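Local coordinates for sigma-c capsid protein (Avian reovirus, PDB 2VRS) that attaches the virus to host cells as a homotrimeric capsid fibre and induces cell apoptosis, at residues R147-V161 against N199-T211. Numbering follows the deposited sequence.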
# COMPACT_ATOMS: atom_id res chain seq x y z
N ARG C 147 12.39 -11.91 2.38
CA ARG C 147 11.19 -12.04 1.47
C ARG C 147 10.40 -13.32 1.72
O ARG C 147 9.36 -13.52 1.07
CB ARG C 147 11.58 -12.00 0.01
CG ARG C 147 12.40 -10.74 -0.40
CD ARG C 147 11.54 -9.54 -0.76
NE ARG C 147 10.65 -9.08 0.33
CZ ARG C 147 11.01 -8.32 1.36
NH1 ARG C 147 12.27 -7.90 1.50
NH2 ARG C 147 10.09 -7.98 2.26
N LEU C 148 10.88 -14.18 2.62
CA LEU C 148 10.25 -15.48 2.86
C LEU C 148 9.69 -15.54 4.27
O LEU C 148 9.28 -16.60 4.75
CB LEU C 148 11.27 -16.63 2.67
CG LEU C 148 12.00 -16.66 1.31
CD1 LEU C 148 12.93 -17.87 1.24
CD2 LEU C 148 11.00 -16.63 0.17
N VAL C 149 9.75 -14.40 4.95
CA VAL C 149 9.23 -14.26 6.32
C VAL C 149 7.99 -13.37 6.33
O VAL C 149 8.03 -12.21 5.89
CB VAL C 149 10.31 -13.64 7.29
CG1 VAL C 149 9.73 -13.52 8.69
CG2 VAL C 149 11.56 -14.54 7.34
N PRO C 150 6.86 -13.90 6.83
CA PRO C 150 5.61 -13.14 6.86
C PRO C 150 5.66 -12.01 7.89
O PRO C 150 6.39 -12.12 8.90
CB PRO C 150 4.58 -14.17 7.31
CG PRO C 150 5.42 -15.16 8.17
CD PRO C 150 6.70 -15.26 7.40
N SER C 151 4.87 -10.96 7.67
CA SER C 151 4.80 -9.86 8.62
C SER C 151 4.15 -10.35 9.92
O SER C 151 3.48 -11.35 9.95
CB SER C 151 3.99 -8.68 8.06
OG SER C 151 2.62 -9.05 7.92
N ALA C 152 4.35 -9.60 11.02
CA ALA C 152 3.69 -9.96 12.25
C ALA C 152 2.17 -9.97 12.06
O ALA C 152 1.50 -10.88 12.57
CB ALA C 152 4.07 -8.98 13.39
N GLY C 153 1.64 -9.02 11.28
CA GLY C 153 0.19 -8.95 11.07
C GLY C 153 -0.30 -10.20 10.34
O GLY C 153 -1.31 -10.79 10.70
N PHE C 154 0.42 -10.58 9.28
CA PHE C 154 0.01 -11.72 8.45
C PHE C 154 0.03 -13.02 9.29
O PHE C 154 -0.88 -13.84 9.18
CB PHE C 154 0.93 -11.85 7.22
CG PHE C 154 0.45 -12.90 6.24
CD1 PHE C 154 -0.48 -12.53 5.26
CD2 PHE C 154 0.85 -14.24 6.34
CE1 PHE C 154 -0.97 -13.48 4.31
CE2 PHE C 154 0.36 -15.20 5.43
CZ PHE C 154 -0.54 -14.80 4.39
N GLN C 155 1.04 -13.17 10.15
CA GLN C 155 1.24 -14.39 10.91
C GLN C 155 0.09 -14.70 11.84
O GLN C 155 -0.10 -15.87 12.22
CB GLN C 155 2.52 -14.26 11.73
CG GLN C 155 3.79 -14.42 10.94
CD GLN C 155 5.00 -14.29 11.88
OE1 GLN C 155 5.06 -14.98 12.88
NE2 GLN C 155 5.91 -13.39 11.57
N ALA C 156 -0.72 -13.68 12.15
CA ALA C 156 -1.74 -13.82 13.17
C ALA C 156 -2.97 -14.68 12.79
O ALA C 156 -3.81 -15.01 13.65
CB ALA C 156 -2.18 -12.42 13.62
N ALA C 157 -3.10 -15.06 11.50
CA ALA C 157 -4.24 -15.81 11.00
C ALA C 157 -3.78 -16.97 10.11
O ALA C 157 -2.78 -16.86 9.40
CB ALA C 157 -5.17 -14.90 10.19
N SER C 158 -4.58 -18.02 10.06
CA SER C 158 -4.51 -19.01 8.97
C SER C 158 -4.73 -18.33 7.61
O SER C 158 -5.36 -17.25 7.51
CB SER C 158 -5.56 -20.10 9.21
OG SER C 158 -5.23 -20.76 10.45
N PHE C 159 -4.16 -18.94 6.58
CA PHE C 159 -4.24 -18.32 5.24
C PHE C 159 -4.46 -19.42 4.17
O PHE C 159 -4.14 -20.59 4.41
CB PHE C 159 -2.92 -17.54 4.95
CG PHE C 159 -1.66 -18.38 5.11
CD1 PHE C 159 -1.04 -18.51 6.36
CD2 PHE C 159 -1.11 -19.07 4.00
CE1 PHE C 159 0.11 -19.30 6.51
CE2 PHE C 159 0.08 -19.85 4.13
CZ PHE C 159 0.71 -19.95 5.40
N PRO C 160 -5.13 -19.06 3.05
CA PRO C 160 -5.56 -20.09 2.09
C PRO C 160 -4.35 -20.61 1.31
O PRO C 160 -3.41 -19.87 1.01
CB PRO C 160 -6.57 -19.35 1.18
CG PRO C 160 -6.38 -17.88 1.51
CD PRO C 160 -5.63 -17.70 2.75
N VAL C 161 -4.42 -21.89 0.99
CA VAL C 161 -3.36 -22.57 0.26
C VAL C 161 -4.11 -23.51 -0.70
O VAL C 161 -5.00 -24.25 -0.29
CB VAL C 161 -2.43 -23.41 1.20
CG1 VAL C 161 -1.46 -24.27 0.38
CG2 VAL C 161 -1.66 -22.55 2.23
N ASN C 199 -0.22 -43.54 -1.28
CA ASN C 199 0.85 -42.70 -1.76
C ASN C 199 0.24 -41.62 -2.64
O ASN C 199 -0.61 -41.90 -3.48
CB ASN C 199 1.84 -43.56 -2.57
CG ASN C 199 3.13 -42.84 -2.88
OD1 ASN C 199 3.41 -42.52 -4.04
ND2 ASN C 199 3.93 -42.58 -1.84
N ILE C 200 0.66 -40.38 -2.39
CA ILE C 200 0.31 -39.27 -3.26
C ILE C 200 1.58 -38.70 -3.90
O ILE C 200 2.66 -38.69 -3.31
CB ILE C 200 -0.55 -38.18 -2.48
CG1 ILE C 200 0.31 -37.45 -1.44
CG2 ILE C 200 -1.81 -38.82 -1.85
CD1 ILE C 200 -0.36 -36.23 -0.79
N ARG C 201 1.48 -38.28 -5.15
CA ARG C 201 2.65 -37.79 -5.85
C ARG C 201 2.25 -36.60 -6.69
O ARG C 201 1.06 -36.23 -6.71
CB ARG C 201 3.26 -38.91 -6.74
CG ARG C 201 2.29 -39.39 -7.83
CD ARG C 201 2.89 -40.46 -8.76
NE ARG C 201 1.85 -41.06 -9.60
CZ ARG C 201 1.61 -40.75 -10.86
NH1 ARG C 201 2.36 -39.83 -11.48
NH2 ARG C 201 0.63 -41.38 -11.50
N SER C 202 3.22 -35.97 -7.35
CA SER C 202 2.94 -34.78 -8.19
C SER C 202 2.20 -33.71 -7.38
O SER C 202 1.19 -33.13 -7.84
CB SER C 202 2.09 -35.14 -9.43
OG SER C 202 2.77 -36.11 -10.23
N LEU C 203 2.68 -33.49 -6.16
CA LEU C 203 2.04 -32.51 -5.28
C LEU C 203 2.38 -31.11 -5.75
O LEU C 203 3.53 -30.83 -6.10
CB LEU C 203 2.53 -32.72 -3.82
CG LEU C 203 2.07 -31.74 -2.73
CD1 LEU C 203 0.54 -31.83 -2.40
CD2 LEU C 203 2.93 -32.00 -1.46
N THR C 204 1.38 -30.22 -5.83
CA THR C 204 1.65 -28.82 -6.12
C THR C 204 1.05 -28.03 -4.95
O THR C 204 0.05 -28.45 -4.33
CB THR C 204 0.98 -28.33 -7.46
OG1 THR C 204 -0.44 -28.39 -7.31
CG2 THR C 204 1.42 -29.19 -8.67
N VAL C 205 1.72 -26.95 -4.58
CA VAL C 205 1.25 -26.10 -3.47
C VAL C 205 1.34 -24.67 -4.04
O VAL C 205 2.37 -24.27 -4.61
CB VAL C 205 2.18 -26.21 -2.23
CG1 VAL C 205 1.81 -25.17 -1.18
CG2 VAL C 205 2.09 -27.61 -1.57
N ARG C 206 0.25 -23.92 -3.95
CA ARG C 206 0.23 -22.51 -4.35
C ARG C 206 -0.38 -21.70 -3.22
O ARG C 206 -1.49 -22.01 -2.73
CB ARG C 206 -0.59 -22.31 -5.63
CG ARG C 206 -0.03 -23.08 -6.79
CD ARG C 206 -0.52 -22.50 -8.10
NE ARG C 206 -0.23 -21.07 -8.23
CZ ARG C 206 -0.57 -20.35 -9.29
NH1 ARG C 206 -1.20 -20.93 -10.30
NH2 ARG C 206 -0.29 -19.06 -9.36
N THR C 207 0.36 -20.68 -2.82
CA THR C 207 -0.09 -19.79 -1.76
C THR C 207 0.72 -18.50 -1.86
O THR C 207 1.57 -18.34 -2.72
CB THR C 207 -0.00 -20.47 -0.34
OG1 THR C 207 -0.71 -19.65 0.62
CG2 THR C 207 1.46 -20.69 0.13
N GLY C 208 0.41 -17.54 -1.01
CA GLY C 208 1.26 -16.36 -0.96
C GLY C 208 1.11 -15.75 0.43
O GLY C 208 0.19 -16.09 1.21
N ILE C 209 2.07 -14.90 0.73
CA ILE C 209 2.20 -14.28 2.06
C ILE C 209 2.49 -12.79 1.92
O ILE C 209 3.01 -12.31 0.88
CB ILE C 209 3.33 -14.97 2.91
CG1 ILE C 209 4.76 -14.80 2.26
CG2 ILE C 209 2.98 -16.50 3.05
CD1 ILE C 209 5.97 -15.27 3.17
N ASP C 210 2.16 -12.07 2.98
CA ASP C 210 2.51 -10.66 3.07
C ASP C 210 3.69 -10.59 3.98
O ASP C 210 3.60 -11.10 5.11
CB ASP C 210 1.36 -9.86 3.67
CG ASP C 210 0.12 -9.85 2.77
OD1 ASP C 210 0.26 -9.93 1.53
OD2 ASP C 210 -0.97 -9.72 3.32
N THR C 211 4.75 -9.91 3.52
CA THR C 211 6.03 -9.84 4.26
C THR C 211 6.20 -8.49 4.99
O THR C 211 5.48 -7.51 4.76
CB THR C 211 7.25 -10.13 3.36
OG1 THR C 211 7.38 -9.08 2.41
CG2 THR C 211 7.08 -11.48 2.63
O HOH W 1 7.89 -9.83 -0.60
O HOH W 2 -2.46 -16.94 1.42
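Strand 159-161 runs antiparallel to strand 203-210 at 154°, with the axes 6.1 Å apart at their closest. Before it, Ser151 N donates to Asp210 O over 2.9 Å. Phe154 points toward the strand and lays its ring over Ile209 and Asp210. Its CG lies anti to the backbone N (chi1 -172°), beside the carbonyl carbon. One face receives Ile209 CA in a CH-pi contact, 4.0 Å from the ring centroid, and also covers Asp210 N. The Asp210 carboxylate stands 73° from the ring plane, with OD2 near CD1. Its oxygens are bound by Arg111 and by Tyr76 and His108 of a second subunit. Ser151 OG accepts from Phe154 N as the N-cap of the short helix 152-155.

Arg147 bends at chi2 and chi3, which brings NH2 to OG1 of the C-terminal Thr211 at 2.9 Å, in the guanidinium plane. Water 1 joins Arg147 NE to the same hydroxyl. Further along, Thr207 OG1 donates to Pro160 O at 2.7 Å and sits at the edge of the Phe159 ring. Water 2 donates to both Pro160 O and Gly208 O and so bridges the two strands. Val161 CG1 packs on Val205 CG1 at 3.7 Å, beside Ile188. The contact joins the loop 147-158 and the start of strand 159-167 to the C-terminal end of the neighbouring antiparallel strand 198-210, in the C-terminal beta-barrel domain of the trimeric fibre, next to a subunit interface.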